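DNA repair and telomere maintenance protein nbs1 (Schizosaccharomyces pombe, PDB 3HUF) acts in the MRN complex that repairs DNA double-strand breaks and maintains telomeres, its N-terminal FHA-BRCT1-BRCT2 region recognising phosphorylated partners such as Ctp1. Local coordinates at residues L53-K58 and G137-L142; R114-Q119 and T148-M153; S131-L136 and Q182-V187; Y167-K172 and Q214-P219; V174-S179 and P199-C204. All blocks are in the same frame, centred on the assembly; numbering follows the deposited sequence.

Contact 1 (L53-K58 and G137-L142)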
# COMPACT_ATOMS: atom_id res chain seq x y z
N LEU A 53 7.59 16.29 -2.36
CA LEU A 53 8.79 15.57 -2.76
C LEU A 53 8.42 14.14 -3.10
O LEU A 53 7.42 13.62 -2.65
CB LEU A 53 9.93 15.63 -1.72
CG LEU A 53 10.40 17.02 -1.28
CD1 LEU A 53 11.56 16.91 -0.28
CD2 LEU A 53 10.77 17.92 -2.50
N THR A 54 9.24 13.54 -3.92
CA THR A 54 9.13 12.15 -4.32
C THR A 54 9.43 11.24 -3.07
O THR A 54 10.07 11.68 -2.11
CB THR A 54 10.12 12.06 -5.51
OG1 THR A 54 9.54 11.45 -6.68
CG2 THR A 54 11.45 11.57 -5.15
N PRO A 55 8.90 10.02 -3.02
CA PRO A 55 9.13 9.25 -1.77
C PRO A 55 10.55 8.68 -1.59
O PRO A 55 11.27 8.52 -2.56
CB PRO A 55 8.11 8.11 -1.87
CG PRO A 55 7.86 7.94 -3.36
CD PRO A 55 8.02 9.30 -3.97
N SER A 56 10.95 8.41 -0.34
CA SER A 56 12.22 7.71 -0.11
C SER A 56 11.93 6.24 0.16
O SER A 56 10.78 5.87 0.40
CB SER A 56 13.02 8.30 1.06
OG SER A 56 12.72 9.67 1.27
N GLU A 57 12.98 5.43 0.12
CA GLU A 57 12.84 3.99 0.32
C GLU A 57 12.28 3.67 1.71
O GLU A 57 11.45 2.78 1.85
CB GLU A 57 14.18 3.27 0.08
CG GLU A 57 14.03 1.75 -0.13
CD GLU A 57 12.80 1.36 -1.00
OE1 GLU A 57 12.80 1.71 -2.21
OE2 GLU A 57 11.86 0.71 -0.49
N LYS A 58 12.70 4.45 2.70
CA LYS A 58 12.20 4.32 4.06
C LYS A 58 10.71 4.40 4.22
O LYS A 58 10.15 3.72 5.08
CB LYS A 58 12.89 5.32 4.98
CG LYS A 58 12.49 6.75 4.83
CD LYS A 58 13.49 7.64 5.57
CE LYS A 58 13.13 9.08 5.41
NZ LYS A 58 14.28 9.93 5.79
N GLY A 137 3.98 9.32 -6.24
CA GLY A 137 4.00 9.37 -4.76
C GLY A 137 3.83 8.02 -4.09
O GLY A 137 3.44 7.94 -2.91
N ILE A 138 4.09 6.95 -4.85
CA ILE A 138 3.86 5.61 -4.34
C ILE A 138 5.20 4.94 -4.02
O ILE A 138 5.95 4.61 -4.93
CB ILE A 138 2.98 4.73 -5.31
CG1 ILE A 138 1.62 5.38 -5.56
CG2 ILE A 138 2.77 3.28 -4.72
CD1 ILE A 138 0.87 4.81 -6.83
N PRO A 139 5.52 4.76 -2.72
CA PRO A 139 6.73 4.01 -2.36
C PRO A 139 6.61 2.54 -2.78
O PRO A 139 5.50 1.98 -2.80
CB PRO A 139 6.82 4.14 -0.84
CG PRO A 139 5.88 5.28 -0.47
CD PRO A 139 4.79 5.23 -1.52
N THR A 140 7.75 1.95 -3.12
CA THR A 140 7.81 0.58 -3.62
C THR A 140 9.01 -0.11 -2.99
O THR A 140 9.93 0.56 -2.48
CB THR A 140 8.03 0.57 -5.13
OG1 THR A 140 9.12 1.45 -5.44
CG2 THR A 140 6.79 1.05 -5.87
N GLY A 141 9.01 -1.44 -3.04
CA GLY A 141 10.10 -2.24 -2.50
C GLY A 141 9.92 -3.71 -2.78
O GLY A 141 8.91 -4.12 -3.37
N LEU A 142 10.88 -4.50 -2.32
CA LEU A 142 10.93 -5.92 -2.56
C LEU A 142 10.69 -6.68 -1.26
O LEU A 142 9.94 -7.65 -1.22
CB LEU A 142 12.33 -6.29 -3.11
CG LEU A 142 12.45 -7.19 -4.34
CD1 LEU A 142 12.29 -8.69 -4.02
CD2 LEU A 142 11.48 -6.76 -5.46
O HOH W 1 11.89 1.15 -4.89
O HOH W 2 10.15 3.93 -2.41
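The apolar half of this contact is a meeting of two prolines, P55 and P139, each from one segment. CB of P55 rests 3.9 Å from CG of P139, and the next ring atom, P55 CG, lies over the backbone 4.1 Å from the carbonyl carbon of I138. CD of the same ring also approaches CA of G137, so one pyrrolidine ring spans three successive residues of the partner segment. G137 has a positive phi (92°) and closes the preceding helix in a Schellman motif; lacking a side chain, it offers bare backbone to the proline.

The polar half depends on E57. Its CB leads away from G137-L142, but with CG anti to the backbone N (chi1 -163°) and a bend at chi2 (40°) the carboxyl group swings back to T140, where OE2 stands 2.8 Å from the carbonyl O of T140; with two oxygens this close, the acid probably holds a proton. Two waters extend this meeting. One donates to E57 OE1 at 2.9 Å and is hydrogen-bonded to T140 OG1 at 2.8 Å. The other accepts from the backbone N of T140 at 3.2 Å and has only a weak bond to E57 OE1.

The pairing joins two domains. L53-K58 leads from strand 48-52 of the FHA domain into helix 57-62, whose D59 and Y60 also pack on P139. Strand 140-141 is an outermost strand of the parallel sheet of the first BRCT domain: P139 and G141 bond to I118 in strand 118-120, while T140 is covered by L126, A130 and L133 of helix 123-134.

Contact 2 (R114-Q119 and T148-M153); sequences RSMCIQ and TTHFVM
I118 with H150 and Q119 with F151 form the two parallel bridges that join the central strands, 118-120 and 150-152, of the first BRCT sheet. Q119 is bonded on both its N and its O: the N donates to H150 O at 2.9 Å, and the O accepts from V152 N at 2.8 Å in an almost straight bond (172°). Just before the strand, C117 O takes two donors, T149 N at 2.9 Å and H150 N at 3.2 Å.

T149 adds a side-chain rung. Its OG1 lies between the backbone N and the carbonyl carbon (chi1 56°), where C117 N donates to it at 3.0 Å. The same hydroxyl is hydrogen-bonded to ND1 of H150 at 2.8 Å, which helps to fix the turn of the imidazole; CE of M116 then sits over one ring face, toward the rim. The strand order of this four-stranded parallel sheet, 140-141, 118-120, 150-152 and 174-176, is that of the BRCT fold; H150 also touches V174 and I176 on the neighbouring strand 174-176.

Packing is tight where I118 CG2 meets V152 CG2 at 3.4 Å. On the Q119 and F151 side, the extended glutamine chain lies at the edge of the phenyl ring, its amide plane 81° from that of the ring. Q119 NE2 bonds to L142 O, while a water bridges Q119 OE1 and T148 OG1.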
# COMPACT_ATOMS: atom_id res chain seq x y z
N ARG A 114 -3.35 9.23 1.85
CA ARG A 114 -3.93 7.90 1.81
C ARG A 114 -2.78 6.90 1.67
O ARG A 114 -1.92 7.08 0.81
CB ARG A 114 -4.87 7.78 0.60
CG ARG A 114 -5.70 6.48 0.53
CD ARG A 114 -6.88 6.54 -0.52
NE ARG A 114 -7.98 7.46 -0.19
CZ ARG A 114 -8.89 7.25 0.76
NH1 ARG A 114 -8.85 6.14 1.50
NH2 ARG A 114 -9.85 8.15 0.98
N SER A 115 -2.77 5.87 2.52
CA SER A 115 -1.75 4.81 2.48
C SER A 115 -1.75 4.06 1.17
O SER A 115 -2.80 3.62 0.69
CB SER A 115 -2.00 3.79 3.59
OG SER A 115 -1.71 4.35 4.84
N MET A 116 -0.57 3.91 0.59
CA MET A 116 -0.41 3.13 -0.63
C MET A 116 1.07 2.92 -0.81
O MET A 116 1.81 3.87 -1.11
CB MET A 116 -1.00 3.84 -1.84
CG MET A 116 -1.18 2.93 -3.03
SD MET A 116 -1.90 3.77 -4.46
CE MET A 116 -2.18 2.31 -5.47
N CYS A 117 1.49 1.67 -0.59
CA CYS A 117 2.87 1.23 -0.74
C CYS A 117 2.81 -0.10 -1.45
O CYS A 117 2.08 -0.99 -1.04
CB CYS A 117 3.56 1.03 0.62
SG CYS A 117 3.93 2.54 1.53
N ILE A 118 3.59 -0.22 -2.52
CA ILE A 118 3.48 -1.36 -3.42
C ILE A 118 4.71 -2.27 -3.34
O ILE A 118 5.83 -1.84 -3.62
CB ILE A 118 3.18 -0.92 -4.89
CG1 ILE A 118 1.79 -0.25 -4.99
CG2 ILE A 118 3.27 -2.11 -5.84
CD1 ILE A 118 1.36 0.13 -6.41
N GLN A 119 4.50 -3.52 -2.91
CA GLN A 119 5.58 -4.50 -2.89
C GLN A 119 5.62 -5.26 -4.20
O GLN A 119 4.57 -5.59 -4.73
CB GLN A 119 5.42 -5.47 -1.71
CG GLN A 119 6.51 -6.57 -1.68
CD GLN A 119 6.42 -7.44 -0.46
OE1 GLN A 119 5.36 -7.54 0.15
NE2 GLN A 119 7.53 -8.05 -0.07
N THR A 148 2.92 -2.00 3.45
CA THR A 148 2.47 -2.48 2.13
C THR A 148 0.96 -2.55 2.10
O THR A 148 0.34 -3.13 3.00
CB THR A 148 3.00 -3.89 1.85
OG1 THR A 148 4.42 -3.86 1.76
CG2 THR A 148 2.45 -4.44 0.54
N THR A 149 0.37 -1.93 1.07
CA THR A 149 -1.06 -2.06 0.80
C THR A 149 -1.34 -2.97 -0.41
O THR A 149 -2.39 -3.58 -0.48
CB THR A 149 -1.73 -0.68 0.56
OG1 THR A 149 -1.05 -0.01 -0.50
CG2 THR A 149 -1.66 0.20 1.81
N HIS A 150 -0.40 -3.03 -1.36
CA HIS A 150 -0.62 -3.81 -2.59
C HIS A 150 0.61 -4.60 -2.91
O HIS A 150 1.73 -4.15 -2.62
CB HIS A 150 -0.94 -2.90 -3.77
CG HIS A 150 -2.22 -2.14 -3.62
ND1 HIS A 150 -2.34 -1.05 -2.79
CD2 HIS A 150 -3.43 -2.31 -4.20
CE1 HIS A 150 -3.58 -0.58 -2.85
NE2 HIS A 150 -4.25 -1.32 -3.72
N PHE A 151 0.41 -5.76 -3.53
CA PHE A 151 1.50 -6.67 -3.85
C PHE A 151 1.39 -7.06 -5.30
O PHE A 151 0.36 -7.57 -5.71
CB PHE A 151 1.41 -7.92 -2.97
CG PHE A 151 2.51 -8.93 -3.25
CD1 PHE A 151 3.71 -8.86 -2.58
CD2 PHE A 151 2.32 -9.95 -4.20
CE1 PHE A 151 4.72 -9.78 -2.84
CE2 PHE A 151 3.33 -10.87 -4.47
CZ PHE A 151 4.53 -10.79 -3.78
N VAL A 152 2.47 -6.84 -6.06
CA VAL A 152 2.49 -7.20 -7.47
C VAL A 152 3.08 -8.58 -7.66
O VAL A 152 4.29 -8.74 -7.52
CB VAL A 152 3.37 -6.24 -8.31
CG1 VAL A 152 3.20 -6.55 -9.81
CG2 VAL A 152 3.03 -4.79 -7.99
N MET A 153 2.25 -9.55 -8.01
CA MET A 153 2.75 -10.90 -8.31
C MET A 153 3.33 -10.92 -9.70
O MET A 153 2.87 -10.14 -10.56
CB MET A 153 1.62 -11.93 -8.21
CG MET A 153 0.36 -11.51 -8.90
SD MET A 153 -0.82 -12.82 -9.28
CE MET A 153 -0.80 -13.82 -7.84
O HOH W 3 5.08 -6.49 2.80

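Contact 3 (S131-L136 and Q182-V187); sequences SNLNLL and QYLSTV
L136, in the last residues of S131-L136, shows how one leucine can fill the angle between its own segment and a type I turn, which runs from L184 to V187. Its CB points toward Q182-V187, and CG, anti to the carbonyl carbon (chi1 -59°), carries the branch across. CD1 does most of the touching: it lies 3.7 Å from the carbonyl O of L184, 4.1 Å from L184 CB and 3.9 Å from V187 CG2. CD2 touches the same methyl, also 3.9 Å from V187 CG2, so CD1 and CD2 together straddle it, the two side chains meeting at about a right angle.

One turn back, L133 CD2 approaches L184 CD1 at 3.7 Å, the two leucines crossing nearly perpendicular. Toward the surface the chemistry changes. The amide of N132 lies against S185, with ND2 3.6 Å from S185 CB, and no hydrogen bond crosses the contact. S185 turns its OG instead to its own segment, donating to Q182 O at 2.7 Å. Beneath, L133 rests on I118 and F120 of the sheet. Helices 123-134 and 178-184 packed together against one face of the parallel sheet are the classic helix pair of the BRCT fold.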
# COMPACT_ATOMS: atom_id res chain seq x y z
N SER A 131 10.40 3.86 -10.68
CA SER A 131 10.44 5.27 -11.05
C SER A 131 9.06 5.82 -11.44
O SER A 131 8.68 6.91 -10.99
CB SER A 131 11.48 5.48 -12.16
OG SER A 131 11.32 6.72 -12.80
N ASN A 132 8.31 5.06 -12.24
CA ASN A 132 6.93 5.35 -12.61
C ASN A 132 6.07 5.61 -11.38
O ASN A 132 5.41 6.64 -11.28
CB ASN A 132 6.37 4.13 -13.39
CG ASN A 132 5.04 4.40 -14.11
OD1 ASN A 132 3.95 4.28 -13.52
ND2 ASN A 132 5.12 4.68 -15.42
N LEU A 133 6.10 4.67 -10.42
CA LEU A 133 5.20 4.75 -9.24
C LEU A 133 5.67 5.80 -8.27
O LEU A 133 4.86 6.50 -7.69
CB LEU A 133 5.05 3.39 -8.55
CG LEU A 133 4.64 2.22 -9.44
CD1 LEU A 133 4.38 0.98 -8.63
CD2 LEU A 133 3.40 2.54 -10.33
N ASN A 134 6.98 5.94 -8.12
CA ASN A 134 7.54 6.97 -7.26
C ASN A 134 7.08 8.37 -7.69
O ASN A 134 6.76 9.20 -6.84
CB ASN A 134 9.08 6.86 -7.19
CG ASN A 134 9.56 5.54 -6.52
OD1 ASN A 134 8.78 4.81 -5.85
ND2 ASN A 134 10.82 5.21 -6.73
N LEU A 135 7.01 8.60 -9.00
CA LEU A 135 6.55 9.88 -9.55
C LEU A 135 5.09 10.17 -9.28
O LEU A 135 4.68 11.32 -9.34
CB LEU A 135 6.86 9.97 -11.05
CG LEU A 135 8.35 10.04 -11.36
CD1 LEU A 135 8.63 9.72 -12.81
CD2 LEU A 135 8.93 11.40 -10.98
N LEU A 136 4.31 9.13 -8.95
CA LEU A 136 2.95 9.29 -8.46
C LEU A 136 2.87 9.48 -6.95
O LEU A 136 1.79 9.75 -6.44
CB LEU A 136 2.08 8.08 -8.85
CG LEU A 136 1.94 7.74 -10.33
CD1 LEU A 136 1.03 6.51 -10.55
CD2 LEU A 136 1.41 8.96 -11.11
N GLN A 182 0.01 -1.04 -15.74
CA GLN A 182 -0.19 -0.38 -17.03
C GLN A 182 -1.22 0.76 -16.91
O GLN A 182 -1.01 1.84 -17.47
CB GLN A 182 -0.60 -1.41 -18.10
CG GLN A 182 0.55 -2.35 -18.48
CD GLN A 182 0.12 -3.43 -19.46
OE1 GLN A 182 -1.01 -3.43 -19.94
NE2 GLN A 182 1.04 -4.36 -19.75
N TYR A 183 -2.30 0.51 -16.18
CA TYR A 183 -3.26 1.53 -15.81
C TYR A 183 -2.59 2.70 -15.07
O TYR A 183 -2.76 3.84 -15.47
CB TYR A 183 -4.39 0.93 -14.98
CG TYR A 183 -5.32 1.93 -14.32
CD1 TYR A 183 -6.09 2.80 -15.07
CD2 TYR A 183 -5.44 1.97 -12.93
CE1 TYR A 183 -6.95 3.72 -14.45
CE2 TYR A 183 -6.30 2.88 -12.30
CZ TYR A 183 -7.06 3.74 -13.07
OH TYR A 183 -7.91 4.64 -12.47
N LEU A 184 -1.82 2.43 -14.02
CA LEU A 184 -1.11 3.53 -13.32
C LEU A 184 -0.18 4.37 -14.21
O LEU A 184 0.01 5.56 -13.97
CB LEU A 184 -0.33 3.01 -12.12
CG LEU A 184 -1.14 2.45 -10.95
CD1 LEU A 184 -0.21 2.06 -9.82
CD2 LEU A 184 -2.19 3.45 -10.48
N SER A 185 0.38 3.76 -15.25
CA SER A 185 1.29 4.49 -16.13
C SER A 185 0.54 5.55 -16.97
O SER A 185 1.16 6.38 -17.64
CB SER A 185 2.10 3.53 -17.02
OG SER A 185 1.31 3.01 -18.07
N THR A 186 -0.79 5.50 -16.89
CA THR A 186 -1.70 6.38 -17.63
C THR A 186 -1.90 7.78 -16.99
O THR A 186 -2.17 8.76 -17.70
CB THR A 186 -3.08 5.65 -17.82
OG1 THR A 186 -3.00 4.73 -18.93
CG2 THR A 186 -4.23 6.62 -18.04
N VAL A 187 -1.73 7.87 -15.68
CA VAL A 187 -2.39 8.93 -14.86
C VAL A 187 -1.63 10.20 -14.38
O VAL A 187 -2.25 11.05 -13.73
CB VAL A 187 -3.02 8.31 -13.57
CG1 VAL A 187 -4.04 7.22 -13.92
CG2 VAL A 187 -1.97 7.77 -12.64

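Contact 4 (Y167-K172 and Q214-P219); sequences YAFLKK and QFPSSP
The ring of F169 is gripped on both faces, by P219 and by F215. P219 CG sits over the centre of one face in a CH-pi contact, 4.3 Å from the ring centroid and 12° off its normal. Over the opposite face, toward the rim, comes F215 CD2, 3.5 Å from F169 CD1; the two phenyl planes meet obliquely at 56°. With CG anti to the backbone N (chi1 -171°), F169 directs the far end of its ring into the loop, so that CZ lies 3.5 Å from the carbonyl carbon of S218 and CE2 lies 3.7 Å from P216 CD.

This socket forms where two helix ends meet. Helix 163-170 of the first BRCT domain finishes in a Schellman motif, with K172 at positive phi and its N bonded back to F169 O, while S218 is the N-cap of helix 219-222 and holds D221 N through its OG. P219, the next residue, also brings CG to 3.3 Å from F169 O.

Packing is looser beyond the ring. L170 only grazes P219 O with CD2, at 4.5 Å, and is covered instead by L243 and L246 of helix 238-246. K172, exposed to solvent, lays CG 3.9 Å from P219 CB and then runs on as an extended chain.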
# COMPACT_ATOMS: atom_id res chain seq x y z
N TYR A 167 1.87 -15.17 1.19
CA TYR A 167 1.94 -14.33 2.36
C TYR A 167 1.09 -13.08 2.23
O TYR A 167 0.33 -12.77 3.14
CB TYR A 167 3.39 -13.97 2.68
CG TYR A 167 3.55 -13.29 4.02
CD1 TYR A 167 2.96 -13.83 5.17
CD2 TYR A 167 4.29 -12.12 4.15
CE1 TYR A 167 3.10 -13.22 6.41
CE2 TYR A 167 4.45 -11.51 5.39
CZ TYR A 167 3.85 -12.05 6.51
OH TYR A 167 4.00 -11.40 7.71
N ALA A 168 1.20 -12.39 1.09
CA ALA A 168 0.37 -11.22 0.82
C ALA A 168 -1.11 -11.55 0.87
O ALA A 168 -1.90 -10.82 1.48
CB ALA A 168 0.72 -10.62 -0.52
N PHE A 169 -1.50 -12.65 0.24
CA PHE A 169 -2.88 -13.12 0.27
C PHE A 169 -3.40 -13.29 1.71
O PHE A 169 -4.51 -12.84 2.05
CB PHE A 169 -2.98 -14.45 -0.46
CG PHE A 169 -4.38 -14.92 -0.67
CD1 PHE A 169 -5.19 -14.32 -1.62
CD2 PHE A 169 -4.90 -15.97 0.09
CE1 PHE A 169 -6.48 -14.75 -1.83
CE2 PHE A 169 -6.18 -16.41 -0.12
CZ PHE A 169 -6.98 -15.80 -1.07
N LEU A 170 -2.59 -13.94 2.53
CA LEU A 170 -2.98 -14.26 3.90
C LEU A 170 -3.07 -13.06 4.83
O LEU A 170 -3.98 -13.01 5.66
CB LEU A 170 -2.04 -15.32 4.49
CG LEU A 170 -2.33 -16.73 3.98
CD1 LEU A 170 -1.16 -17.63 4.30
CD2 LEU A 170 -3.59 -17.26 4.63
N LYS A 171 -2.16 -12.09 4.69
CA LYS A 171 -2.25 -10.88 5.52
C LYS A 171 -3.21 -9.82 4.95
O LYS A 171 -3.20 -8.66 5.36
CB LYS A 171 -0.85 -10.32 5.92
CG LYS A 171 0.22 -10.29 4.84
CD LYS A 171 1.44 -9.48 5.29
CE LYS A 171 2.27 -8.97 4.10
NZ LYS A 171 3.13 -7.78 4.47
N LYS A 172 -4.04 -10.25 4.00
CA LYS A 172 -5.13 -9.45 3.42
C LYS A 172 -4.69 -8.25 2.59
O LYS A 172 -5.41 -7.26 2.45
CB LYS A 172 -6.18 -9.09 4.48
CG LYS A 172 -6.94 -10.32 4.99
CD LYS A 172 -7.52 -10.10 6.37
CE LYS A 172 -8.41 -11.27 6.76
NZ LYS A 172 -9.20 -10.97 8.00
N GLN A 214 -4.34 -21.58 -7.80
CA GLN A 214 -3.27 -21.23 -6.90
C GLN A 214 -3.84 -20.47 -5.70
O GLN A 214 -3.13 -20.20 -4.73
CB GLN A 214 -2.21 -20.39 -7.63
CG GLN A 214 -1.46 -21.16 -8.74
CD GLN A 214 -0.60 -22.29 -8.18
OE1 GLN A 214 0.26 -22.07 -7.33
NE2 GLN A 214 -0.84 -23.51 -8.66
N PHE A 215 -5.13 -20.14 -5.77
CA PHE A 215 -5.82 -19.41 -4.71
C PHE A 215 -7.10 -20.13 -4.31
O PHE A 215 -7.75 -20.74 -5.16
CB PHE A 215 -6.20 -18.01 -5.18
CG PHE A 215 -5.03 -17.10 -5.39
CD1 PHE A 215 -4.47 -16.95 -6.65
CD2 PHE A 215 -4.50 -16.38 -4.31
CE1 PHE A 215 -3.40 -16.11 -6.84
CE2 PHE A 215 -3.43 -15.54 -4.48
CZ PHE A 215 -2.87 -15.39 -5.74
N PRO A 216 -7.47 -20.04 -3.02
CA PRO A 216 -8.84 -20.42 -2.66
C PRO A 216 -9.74 -19.19 -2.81
O PRO A 216 -9.30 -18.18 -3.36
CB PRO A 216 -8.71 -20.85 -1.20
CG PRO A 216 -7.57 -20.05 -0.66
CD PRO A 216 -6.68 -19.65 -1.83
N SER A 217 -10.98 -19.28 -2.33
CA SER A 217 -11.95 -18.18 -2.47
C SER A 217 -11.55 -16.88 -1.76
O SER A 217 -11.74 -15.78 -2.30
CB SER A 217 -13.34 -18.64 -2.00
OG SER A 217 -13.94 -19.53 -2.94
N SER A 218 -10.99 -17.01 -0.56
CA SER A 218 -10.76 -15.86 0.30
C SER A 218 -9.58 -16.11 1.24
O SER A 218 -9.23 -17.27 1.50
CB SER A 218 -12.02 -15.58 1.13
OG SER A 218 -12.19 -16.58 2.12
N PRO A 219 -8.96 -15.04 1.76
CA PRO A 219 -8.03 -15.20 2.88
C PRO A 219 -8.68 -15.91 4.08
O PRO A 219 -8.03 -16.74 4.73
CB PRO A 219 -7.67 -13.76 3.24
CG PRO A 219 -7.84 -13.02 1.97
CD PRO A 219 -9.04 -13.64 1.32

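Contact 5 (V174-S179 and P199-C204)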
# COMPACT_ATOMS: atom_id res chain seq x y z
N VAL A 174 -3.90 -6.46 -0.95
CA VAL A 174 -4.52 -6.48 -2.27
C VAL A 174 -3.48 -6.95 -3.30
O VAL A 174 -2.41 -6.37 -3.44
CB VAL A 174 -5.07 -5.08 -2.65
CG1 VAL A 174 -5.73 -5.09 -4.03
CG2 VAL A 174 -6.07 -4.60 -1.60
N ILE A 175 -3.78 -8.03 -4.02
CA ILE A 175 -2.83 -8.57 -4.97
C ILE A 175 -3.13 -8.02 -6.36
O ILE A 175 -4.24 -8.09 -6.85
CB ILE A 175 -2.81 -10.12 -4.94
CG1 ILE A 175 -2.30 -10.60 -3.57
CG2 ILE A 175 -1.95 -10.68 -6.10
CD1 ILE A 175 -2.49 -12.08 -3.38
N ILE A 176 -2.13 -7.43 -6.99
CA ILE A 176 -2.35 -6.86 -8.30
C ILE A 176 -1.37 -7.48 -9.28
O ILE A 176 -0.53 -8.30 -8.89
CB ILE A 176 -2.19 -5.32 -8.27
CG1 ILE A 176 -0.84 -4.94 -7.64
CG2 ILE A 176 -3.36 -4.68 -7.52
CD1 ILE A 176 -0.58 -3.44 -7.61
N ASP A 177 -1.48 -7.08 -10.53
CA ASP A 177 -0.49 -7.47 -11.51
C ASP A 177 -0.17 -6.36 -12.48
O ASP A 177 -0.62 -5.22 -12.32
CB ASP A 177 -0.89 -8.77 -12.23
CG ASP A 177 -2.17 -8.65 -13.05
OD1 ASP A 177 -2.66 -9.71 -13.48
OD2 ASP A 177 -2.70 -7.54 -13.31
N ASP A 178 0.64 -6.73 -13.47
CA ASP A 178 1.06 -5.93 -14.61
C ASP A 178 -0.03 -5.05 -15.23
O ASP A 178 0.20 -3.89 -15.54
CB ASP A 178 1.53 -6.93 -15.68
CG ASP A 178 2.53 -6.36 -16.62
OD1 ASP A 178 3.73 -6.40 -16.28
OD2 ASP A 178 2.11 -5.90 -17.72
N SER A 179 -1.22 -5.62 -15.43
CA SER A 179 -2.33 -4.89 -16.07
C SER A 179 -2.76 -3.66 -15.26
O SER A 179 -3.10 -2.62 -15.83
CB SER A 179 -3.53 -5.83 -16.34
OG SER A 179 -4.18 -6.21 -15.13
N PRO A 199 -10.17 1.48 -6.37
CA PRO A 199 -11.10 0.42 -6.71
C PRO A 199 -10.67 -0.47 -7.88
O PRO A 199 -11.08 -1.61 -7.93
CB PRO A 199 -12.38 1.20 -7.08
CG PRO A 199 -12.26 2.49 -6.37
CD PRO A 199 -10.81 2.80 -6.52
N ASP A 200 -9.88 0.06 -8.81
CA ASP A 200 -9.45 -0.74 -9.97
C ASP A 200 -8.47 -1.79 -9.49
O ASP A 200 -8.41 -2.88 -10.04
CB ASP A 200 -8.77 0.10 -11.06
CG ASP A 200 -9.77 0.87 -11.91
OD1 ASP A 200 -9.67 2.12 -11.96
OD2 ASP A 200 -10.65 0.26 -12.54
N ALA A 201 -7.70 -1.45 -8.45
CA ALA A 201 -6.80 -2.43 -7.84
C ALA A 201 -7.56 -3.62 -7.23
O ALA A 201 -7.12 -4.76 -7.35
CB ALA A 201 -5.92 -1.77 -6.81
N LEU A 202 -8.69 -3.33 -6.58
CA LEU A 202 -9.52 -4.36 -5.96
C LEU A 202 -10.19 -5.20 -7.03
O LEU A 202 -10.33 -6.41 -6.85
CB LEU A 202 -10.59 -3.74 -5.04
CG LEU A 202 -10.07 -2.99 -3.81
CD1 LEU A 202 -11.13 -2.06 -3.24
CD2 LEU A 202 -9.55 -3.95 -2.72
N GLU A 203 -10.59 -4.58 -8.14
CA GLU A 203 -11.20 -5.32 -9.25
C GLU A 203 -10.19 -6.25 -9.89
O GLU A 203 -10.52 -7.38 -10.24
CB GLU A 203 -11.78 -4.37 -10.31
CG GLU A 203 -13.20 -3.93 -10.04
CD GLU A 203 -14.15 -5.10 -9.84
OE1 GLU A 203 -14.30 -5.93 -10.77
OE2 GLU A 203 -14.73 -5.21 -8.75
N CYS A 204 -8.97 -5.75 -10.05
CA CYS A 204 -7.86 -6.53 -10.56
C CYS A 204 -7.64 -7.77 -9.66
O CYS A 204 -7.55 -8.90 -10.15
CB CYS A 204 -6.60 -5.67 -10.62
SG CYS A 204 -5.11 -6.55 -11.18
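C204 and D177 come together through two torsions: SG of the cysteine is anti to its backbone N (chi1 178°), and the aspartate carries CG between its own N and carbonyl carbon (chi1 63°). SG thereby lies 3.4 Å from D177 OD2. That oxygen is already engaged within its own segment, for D177 is the N-cap of helix 178-184: S179 OG donates to OD2 at 2.7 Å from the syn side, somewhat out of the carboxylate plane, and S179 N adds a weak bond at 3.2 Å. The cysteine therefore packs against a carboxylate whose position is set by the start of the neighbouring helix.

Strand 174-176 is an outermost strand of the parallel sheet of the first BRCT domain, and helix 198-209 lies across it, the local axes 7.3 Å apart at 78°. In chain order this helix comes between the sheets of the two BRCT domains, as a linker helix does in other tandem BRCT proteins.

Along the strand the contacts are apolar. I176 CG2 meets A201 CB at 3.9 Å, beside the H150 ring, which touches the same alanine. V174 points toward the helix and divides its branches: CG1 lies 3.6 Å from the carbonyl O of A201, while CG2 meets L202 CD2 at 3.7 Å, the side chains crossing at about a right angle. L202 itself starts away from the strand, on the exposed side of the helix, and only its tip turns back to V174.

Overall arrangement
Contact 2 is the core, a backbone-bonded strand pair about 3 Å from the centre of the chain, and the other four are built round its sheet. Contact 1 adds outer strand 140-141, tied by P139 O to I118 N; contact 5 carries the opposite outer strand, bonded through F151. Contact 3 packs leucines on I118 and shares helix 178-184 with contact 5; contact 4 meets contact 2 through F151 and M153. Chemistry follows place: hydrogen bonds rule the sheet, leucine or phenylalanine packing the helices, and waters with an acid group the junction with the FHA domain, while contact 5 pairs apolar packing with a thiol beside a capping carboxylate. Contacts 4 and 5 are only partly buried.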